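Local coordinates for NanU sialic acid binding protein (Bacteroides fragilis, PDB 4L7T) that probably binds sialic acid with high affinity at the outer membrane as a SusD-family protein, consistent with a role in sialic acid uptake, at residues A45-L57 with I93-Q105. Residues are numbered along the deposited sequence; the frame is centred on the assembly and turned at random.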
ATOM      1  N   ALA A  45       1.494 -12.818 -10.739  1.00 19.70           N
ATOM      2  CA  ALA A  45       0.460 -13.490  -9.980  1.00 21.58           C
ATOM      3  C   ALA A  45       0.991 -13.904  -8.608  1.00 19.93           C
ATOM      4  O   ALA A  45       0.196 -13.945  -7.630  1.00 20.63           O
ATOM      5  CB  ALA A  45      -0.130 -14.726 -10.789  1.00 21.78           C
ATOM      6  N   LEU A  46       2.268 -14.256  -8.477  1.00 18.20           N
ATOM      7  CA  LEU A  46       2.816 -14.559  -7.141  1.00 18.33           C
ATOM      8  C   LEU A  46       2.911 -13.294  -6.271  1.00 18.97           C
ATOM      9  O   LEU A  46       2.662 -13.339  -5.050  1.00 19.91           O
ATOM     10  CB  LEU A  46       4.204 -15.164  -7.287  1.00 20.14           C
ATOM     11  CG  LEU A  46       4.258 -16.574  -7.856  1.00 20.23           C
ATOM     12  CD1 LEU A  46       5.748 -16.858  -8.023  1.00 23.85           C
ATOM     13  CD2 LEU A  46       3.622 -17.571  -6.865  1.00 26.58           C
ATOM     14  N   LEU A  47       3.298 -12.175  -6.875  1.00 19.44           N
ATOM     15  CA  LEU A  47       3.303 -10.905  -6.141  1.00 17.91           C
ATOM     16  C   LEU A  47       1.884 -10.580  -5.616  1.00 19.04           C
ATOM     17  O   LEU A  47       1.747 -10.136  -4.429  1.00 20.81           O
ATOM     18  CB  LEU A  47       3.830  -9.784  -7.077  1.00 20.16           C
ATOM     19  CG  LEU A  47       4.074  -8.452  -6.407  1.00 18.06           C
ATOM     20  CD1 LEU A  47       5.386  -8.505  -5.651  1.00 20.16           C
ATOM     21  CD2 LEU A  47       4.119  -7.394  -7.524  1.00 20.43           C
ATOM     22  N   ARG A  48       0.856 -10.773  -6.417  1.00 17.70           N
ATOM     23  CA  ARG A  48      -0.515 -10.554  -6.038  1.00 17.79           C
ATOM     24  C   ARG A  48      -0.924 -11.360  -4.760  1.00 19.01           C
ATOM     25  O   ARG A  48      -1.758 -10.897  -3.945  1.00 20.05           O
ATOM     26  CB  ARG A  48      -1.460 -10.846  -7.191  1.00 17.84           C
ATOM     27  CG  ARG A  48      -2.972 -10.758  -6.816  1.00 18.30           C
ATOM     28  CD  ARG A  48      -3.875 -10.901  -8.012  1.00 19.73           C
ATOM     29  NE  ARG A  48      -3.648 -12.228  -8.650  1.00 23.16           N
ATOM     30  CZ  ARG A  48      -4.061 -12.535  -9.884  1.00 29.74           C
ATOM     31  NH1 ARG A  48      -4.787 -11.661 -10.581  1.00 29.01           N
ATOM     32  NH2 ARG A  48      -3.815 -13.759 -10.395  1.00 23.84           N
ATOM     33  N   GLU A  49      -0.310 -12.535  -4.587  1.00 19.39           N
ATOM     34  CA  GLU A  49      -0.613 -13.364  -3.362  1.00 20.52           C
ATOM     35  C   GLU A  49      -0.107 -12.704  -2.048  1.00 20.72           C
ATOM     36  O   GLU A  49      -0.475 -13.123  -0.921  1.00 21.50           O
ATOM     37  CB  GLU A  49      -0.020 -14.766  -3.467  1.00 23.05           C
ATOM     38  CG  GLU A  49      -0.749 -15.587  -4.503  1.00 23.60           C
ATOM     39  CD  GLU A  49      -0.173 -16.992  -4.752  1.00 29.34           C
ATOM     40  OE1 GLU A  49       0.943 -17.336  -4.282  1.00 31.64           O
ATOM     41  OE2 GLU A  49      -0.874 -17.738  -5.461  1.00 35.85           O
ATOM     42  N   CYS A  50       0.757 -11.719  -2.188  1.00 18.32           N
ATOM     43  CA  CYS A  50       1.319 -11.023  -1.037  1.00 18.35           C
ATOM     44  C   CYS A  50       0.597  -9.711  -0.790  1.00 18.88           C
ATOM     45  O   CYS A  50       0.959  -8.954   0.120  1.00 17.17           O
ATOM     46  CB  CYS A  50       2.810 -10.751  -1.230  1.00 19.34           C
ATOM     47  SG  CYS A  50       3.966 -12.154  -1.351  1.00 24.62           S
ATOM     48  N   SER A  51      -0.446  -9.438  -1.562  1.00 16.23           N
ATOM     49  CA  SER A  51      -1.089  -8.113  -1.521  1.00 16.70           C
ATOM     50  C   SER A  51      -1.814  -7.763  -0.202  1.00 15.75           C
ATOM     51  O   SER A  51      -1.729  -6.638   0.259  1.00 14.25           O
ATOM     52  CB  SER A  51      -1.947  -7.835  -2.739  1.00 15.96           C
ATOM     53  OG  SER A  51      -3.067  -8.709  -2.815  1.00 19.88           O
ATOM     54  N   PHE A  52      -2.473  -8.730   0.417  1.00 14.18           N
ATOM     55  CA  PHE A  52      -3.099  -8.452   1.747  1.00 14.75           C
ATOM     56  C   PHE A  52      -1.973  -8.088   2.701  1.00 15.10           C
ATOM     57  O   PHE A  52      -2.153  -7.177   3.505  1.00 15.43           O
ATOM     58  CB  PHE A  52      -3.736  -9.745   2.232  1.00 15.05           C
ATOM     59  CG  PHE A  52      -4.444  -9.610   3.583  1.00 14.04           C
ATOM     60  CD1 PHE A  52      -5.291  -8.537   3.863  1.00 15.43           C
ATOM     61  CD2 PHE A  52      -4.243 -10.620   4.542  1.00 15.86           C
ATOM     62  CE1 PHE A  52      -5.885  -8.399   5.137  1.00 15.62           C
ATOM     63  CE2 PHE A  52      -4.826 -10.494   5.795  1.00 19.29           C
ATOM     64  CZ  PHE A  52      -5.700  -9.422   6.058  1.00 16.30           C
ATOM     65  N   ASN A  53      -0.853  -8.807   2.651  1.00 15.36           N
ATOM     66  CA  ASN A  53       0.334  -8.554   3.525  1.00 15.96           C
ATOM     67  C   ASN A  53       0.969  -7.179   3.281  1.00 15.97           C
ATOM     68  O   ASN A  53       1.331  -6.488   4.244  1.00 17.16           O
ATOM     69  CB  ASN A  53       1.364  -9.650   3.461  1.00 15.47           C
ATOM     70  CG  ASN A  53       0.900 -10.896   4.232  1.00 18.46           C
ATOM     71  OD1 ASN A  53       0.148 -10.781   5.195  1.00 19.96           O
ATOM     72  ND2 ASN A  53       1.361 -12.055   3.818  1.00 20.81           N
ATOM     73  N   PHE A  54       1.022  -6.743   2.009  1.00 15.29           N
ATOM     74  CA  PHE A  54       1.453  -5.343   1.731  1.00 14.52           C
ATOM     75  C   PHE A  54       0.576  -4.359   2.520  1.00 13.23           C
ATOM     76  O   PHE A  54       1.106  -3.442   3.096  1.00 14.66           O
ATOM     77  CB  PHE A  54       1.401  -5.001   0.217  1.00 13.95           C
ATOM     78  CG  PHE A  54       2.331  -5.891  -0.669  1.00 14.93           C
ATOM     79  CD1 PHE A  54       3.486  -6.450  -0.168  1.00 17.43           C
ATOM     80  CD2 PHE A  54       2.014  -6.095  -1.989  1.00 18.06           C
ATOM     81  CE1 PHE A  54       4.337  -7.236  -0.995  1.00 23.42           C
ATOM     82  CE2 PHE A  54       2.868  -6.925  -2.792  1.00 11.24           C
ATOM     83  CZ  PHE A  54       3.996  -7.436  -2.303  1.00 16.43           C
ATOM     84  N   PHE A  55      -0.757  -4.499   2.547  1.00 12.40           N
ATOM     85  CA  PHE A  55      -1.594  -3.622   3.290  1.00 11.89           C
ATOM     86  C   PHE A  55      -1.313  -3.740   4.788  1.00 13.31           C
ATOM     87  O   PHE A  55      -1.183  -2.717   5.498  1.00 11.94           O
ATOM     88  CB  PHE A  55      -3.053  -4.028   3.043  1.00 10.46           C
ATOM     89  CG  PHE A  55      -4.040  -3.360   3.926  1.00 11.32           C
ATOM     90  CD1 PHE A  55      -4.285  -1.976   3.847  1.00 12.32           C
ATOM     91  CD2 PHE A  55      -4.612  -4.096   4.965  1.00 12.53           C
ATOM     92  CE1 PHE A  55      -5.124  -1.414   4.753  1.00 12.15           C
ATOM     93  CE2 PHE A  55      -5.514  -3.531   5.843  1.00 15.13           C
ATOM     94  CZ  PHE A  55      -5.776  -2.214   5.767  1.00 13.48           C
ATOM     95  N   LEU A  56      -1.225  -4.997   5.268  1.00 13.19           N
ATOM     96  CA  LEU A  56      -1.027  -5.174   6.746  1.00 11.64           C
ATOM     97  C   LEU A  56       0.313  -4.600   7.185  1.00 12.23           C
ATOM     98  O   LEU A  56       0.402  -4.044   8.289  1.00 12.55           O
ATOM     99  CB  LEU A  56      -1.051  -6.695   7.123  1.00 11.65           C
ATOM    100  CG  LEU A  56      -2.389  -7.406   7.001  1.00 12.13           C
ATOM    101  CD1 LEU A  56      -2.233  -8.852   7.515  1.00 16.83           C
ATOM    102  CD2 LEU A  56      -3.560  -6.685   7.748  1.00 15.12           C
ATOM    103  N   LEU A  57       1.353  -4.756   6.366  1.00 11.54           N
ATOM    104  CA  LEU A  57       2.646  -4.187   6.730  1.00 11.68           C
ATOM    105  C   LEU A  57       2.608  -2.633   6.729  1.00 13.27           C
ATOM    106  O   LEU A  57       3.333  -2.005   7.467  1.00 11.71           O
ATOM    107  CB  LEU A  57       3.737  -4.691   5.776  1.00 11.23           C
ATOM    108  CG  LEU A  57       4.023  -6.228   5.930  1.00 12.07           C
ATOM    109  CD1 LEU A  57       4.965  -6.578   4.793  1.00 16.84           C
ATOM    110  CD2 LEU A  57       4.680  -6.501   7.312  1.00 13.57           C
ATOM    111  N   ILE A  93       1.624 -11.405  11.354  1.00 18.67           N
ATOM    112  CA  ILE A  93       1.949 -11.978  10.038  1.00 16.43           C
ATOM    113  C   ILE A  93       3.042 -13.036  10.211  1.00 17.37           C
ATOM    114  O   ILE A  93       3.929 -12.844  11.050  1.00 18.68           O
ATOM    115  CB  ILE A  93       2.541 -10.856   9.141  1.00 15.21           C
ATOM    116  CG1 ILE A  93       1.500  -9.822   8.785  1.00 14.96           C
ATOM    117  CG2 ILE A  93       3.033 -11.458   7.820  1.00 18.06           C
ATOM    118  CD1 ILE A  93       2.109  -8.514   8.031  1.00 15.97           C
ATOM    119  N   SER A  94       3.005 -14.128   9.451  1.00 17.50           N
ATOM    120  CA  SER A  94       4.024 -15.175   9.580  1.00 19.44           C
ATOM    121  C   SER A  94       4.860 -15.289   8.336  1.00 19.86           C
ATOM    122  O   SER A  94       4.450 -14.798   7.274  1.00 18.61           O
ATOM    123  CB  SER A  94       3.342 -16.553   9.752  1.00 20.78           C
ATOM    124  OG  SER A  94       2.549 -16.559  10.928  1.00 28.58           O
ATOM    125  N   ASN A  95       5.997 -15.976   8.472  1.00 20.32           N
ATOM    126  CA  ASN A  95       6.826 -16.469   7.356  1.00 21.51           C
ATOM    127  C   ASN A  95       7.228 -15.302   6.395  1.00 21.72           C
ATOM    128  O   ASN A  95       7.158 -15.473   5.187  1.00 21.85           O
ATOM    129  CB  ASN A  95       6.057 -17.598   6.577  1.00 22.32           C
ATOM    130  CG  ASN A  95       5.427 -18.684   7.531  1.00 29.96           C
ATOM    131  OD1 ASN A  95       4.288 -19.172   7.323  1.00 35.42           O
ATOM    132  ND2 ASN A  95       6.214 -19.089   8.536  1.00 32.69           N
ATOM    133  N   PHE A  96       7.650 -14.158   6.945  1.00 18.46           N
ATOM    134  CA  PHE A  96       8.109 -13.014   6.150  1.00 19.66           C
ATOM    135  C   PHE A  96       7.112 -12.655   5.091  1.00 18.62           C
ATOM    136  O   PHE A  96       7.528 -12.274   3.973  1.00 17.53           O
ATOM    137  CB  PHE A  96       9.538 -13.228   5.586  1.00 18.51           C
ATOM    138  CG  PHE A  96      10.574 -13.442   6.661  1.00 19.98           C
ATOM    139  CD1 PHE A  96      11.052 -12.362   7.442  1.00 18.09           C
ATOM    140  CD2 PHE A  96      11.023 -14.746   6.959  1.00 18.94           C
ATOM    141  CE1 PHE A  96      11.940 -12.534   8.458  1.00 23.32           C
ATOM    142  CE2 PHE A  96      11.899 -14.918   8.038  1.00 19.95           C
ATOM    143  CZ  PHE A  96      12.382 -13.824   8.753  1.00 21.72           C
ATOM    144  N   ALA A  97       5.809 -12.785   5.417  1.00 18.03           N
ATOM    145  CA  ALA A  97       4.665 -12.351   4.621  1.00 18.47           C
ATOM    146  C   ALA A  97       4.594 -13.168   3.307  1.00 19.64           C
ATOM    147  O   ALA A  97       3.985 -12.723   2.361  1.00 19.11           O
ATOM    148  CB  ALA A  97       4.731 -10.775   4.300  1.00 18.22           C
ATOM    149  N   GLY A  98       5.298 -14.323   3.257  1.00 18.45           N
ATOM    150  CA  GLY A  98       5.215 -15.157   2.045  1.00 18.66           C
ATOM    151  C   GLY A  98       6.116 -14.614   0.950  1.00 20.31           C
ATOM    152  O   GLY A  98       6.044 -15.112  -0.194  1.00 20.57           O
ATOM    153  N   MET A  99       6.967 -13.653   1.253  1.00 18.72           N
ATOM    154  CA  MET A  99       7.745 -12.950   0.190  1.00 19.29           C
ATOM    155  C   MET A  99       8.851 -13.785  -0.461  1.00 19.91           C
ATOM    156  O   MET A  99       9.104 -13.624  -1.652  1.00 19.07           O
ATOM    157  CB  MET A  99       8.268 -11.597   0.646  1.00 18.02           C
ATOM    158  CG  MET A  99       7.120 -10.652   0.862  1.00 19.04           C
ATOM    159  SD  MET A  99       7.644  -8.961   1.190  1.00 19.63           S
ATOM    160  CE  MET A  99       6.006  -8.360   1.366  1.00 22.28           C
ATOM    161  N   TYR A 100       9.420 -14.720   0.290  1.00 18.99           N
ATOM    162  CA  TYR A 100      10.586 -15.470  -0.219  1.00 20.62           C
ATOM    163  C   TYR A 100      10.220 -16.419  -1.344  1.00 21.41           C
ATOM    164  O   TYR A 100      11.070 -16.686  -2.187  1.00 22.08           O
ATOM    165  CB  TYR A 100      11.367 -16.149   0.931  1.00 20.35           C
ATOM    166  CG  TYR A 100      12.272 -15.208   1.658  1.00 17.02           C
ATOM    167  CD1 TYR A 100      13.433 -14.678   1.088  1.00 18.97           C
ATOM    168  CD2 TYR A 100      11.934 -14.754   2.973  1.00 18.44           C
ATOM    169  CE1 TYR A 100      14.224 -13.810   1.775  1.00 20.07           C
ATOM    170  CE2 TYR A 100      12.707 -13.868   3.651  1.00 17.76           C
ATOM    171  CZ  TYR A 100      13.857 -13.387   3.090  1.00 19.41           C
ATOM    172  OH  TYR A 100      14.738 -12.534   3.727  1.00 20.04           O
ATOM    173  N   LYS A 101       8.991 -16.903  -1.336  1.00 21.74           N
ATOM    174  CA  LYS A 101       8.503 -17.771  -2.385  1.00 24.20           C
ATOM    175  C   LYS A 101       8.512 -16.976  -3.709  1.00 24.90           C
ATOM    176  O   LYS A 101       8.856 -17.553  -4.772  1.00 24.29           O
ATOM    177  CB  LYS A 101       7.090 -18.231  -2.072  1.00 23.87           C
ATOM    178  CG  LYS A 101       6.384 -18.986  -3.220  1.00 29.96           C
ATOM    179  CD  LYS A 101       5.123 -19.671  -2.732  1.00 36.83           C
ATOM    180  CE  LYS A 101       3.938 -19.566  -3.704  1.00 39.31           C
ATOM    181  NZ  LYS A 101       3.666 -20.844  -4.491  1.00 42.79           N
ATOM    182  N   VAL A 102       8.119 -15.687  -3.623  1.00 22.86           N
ATOM    183  CA  VAL A 102       8.064 -14.815  -4.827  1.00 21.13           C
ATOM    184  C   VAL A 102       9.431 -14.496  -5.294  1.00 20.72           C
ATOM    185  O   VAL A 102       9.711 -14.630  -6.525  1.00 20.62           O
ATOM    186  CB  VAL A 102       7.277 -13.511  -4.561  1.00 22.45           C
ATOM    187  CG1 VAL A 102       7.093 -12.752  -5.891  1.00 23.88           C
ATOM    188  CG2 VAL A 102       5.908 -13.873  -3.969  1.00 18.88           C
ATOM    189  N   ILE A 103      10.329 -14.118  -4.368  1.00 16.82           N
ATOM    190  CA  ILE A 103      11.704 -13.801  -4.630  1.00 17.57           C
ATOM    191  C   ILE A 103      12.393 -15.018  -5.314  1.00 19.35           C
ATOM    192  O   ILE A 103      13.105 -14.849  -6.286  1.00 19.95           O
ATOM    193  CB  ILE A 103      12.447 -13.392  -3.345  1.00 18.16           C
ATOM    194  CG1 ILE A 103      12.043 -11.943  -2.901  1.00 18.04           C
ATOM    195  CG2 ILE A 103      13.991 -13.453  -3.456  1.00 16.70           C
ATOM    196  CD1 ILE A 103      12.367 -11.728  -1.387  1.00 17.43           C
ATOM    197  N   ASN A 104      12.175 -16.218  -4.778  1.00 19.92           N
ATOM    198  CA  ASN A 104      12.832 -17.394  -5.428  1.00 20.25           C
ATOM    199  C   ASN A 104      12.520 -17.516  -6.920  1.00 21.73           C
ATOM    200  O   ASN A 104      13.435 -17.771  -7.707  1.00 23.69           O
ATOM    201  CB  ASN A 104      12.408 -18.680  -4.705  1.00 21.30           C
ATOM    202  CG  ASN A 104      13.266 -19.904  -5.096  1.00 16.22           C
ATOM    203  OD1 ASN A 104      14.476 -19.834  -5.164  1.00 24.06           O
ATOM    204  ND2 ASN A 104      12.609 -20.993  -5.272  1.00 25.62           N
ATOM    205  N   GLN A 105      11.278 -17.304  -7.271  1.00 19.02           N
ATOM    206  CA  GLN A 105      10.840 -17.402  -8.668  1.00 21.12           C
ATOM    207  C   GLN A 105      11.336 -16.252  -9.537  1.00 20.37           C
ATOM    208  O   GLN A 105      11.652 -16.418 -10.732  1.00 20.50           O
ATOM    209  CB  GLN A 105       9.356 -17.441  -8.776  1.00 18.70           C
ATOM    210  CG  GLN A 105       8.718 -18.600  -7.961  1.00 26.93           C
ATOM    211  CD  GLN A 105       8.885 -19.910  -8.615  1.00 32.32           C
ATOM    212  OE1 GLN A 105       8.541 -20.061  -9.797  1.00 36.13           O
ATOM    213  NE2 GLN A 105       9.367 -20.928  -7.829  1.00 32.72           N
TER
HETATM  214  O   HOH W   1       2.473 -14.812   5.299  1.00 30.20           O
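The amide of N53 joins the two segments: ND2 donates to A97 O at 3.1 Å with an N-H...O angle of 144°, approaching from above the carbonyl plane. The same nitrogen makes a weak bond to a water, which donates in turn to S94 O, so the amide holds A97 O directly and S94 O more loosely, through the water. With CG anti to the carbonyl carbon (chi1 -75°), the amide of N53 lies over A97, whose methyl is 3.6 Å from CB of N53, while OD1 faces the aliphatic part of I93. Beyond it, the CD1 end of I93 fits tightly against L57, 3.3 Å from CD2, and also meets CB of L56.

In the type I turn R48-S51, SG of C50 rests 3.7 Å from CG2 of V102 and near the A97 and G98 carbonyls. The two methyls of V102 pack on the backbone and CB of L46, CG2 3.5 Å from L46 O. L46 forks over helix 99-115: CD1 packs 3.4 Å from CG of Q105, and CD2 against CE of K101. The K101 amine and the E49 carboxylate stay beyond salt-bridge distance. M99, its chain extended, sets CG beside SG of C50 and meets CD1 of L57 tip to tip through CE, 4.0 Å away.

This is structural packing of helices 33-48 and 51-58 on the start of helix 99-115, within the helical, TPR-related framework of the SusD family. Helix 121-146 backs it, with L138 touching both L47 and V102 and H141 stacking on F54; strand 267-271 packs against L47, and helix 499-504 against F96.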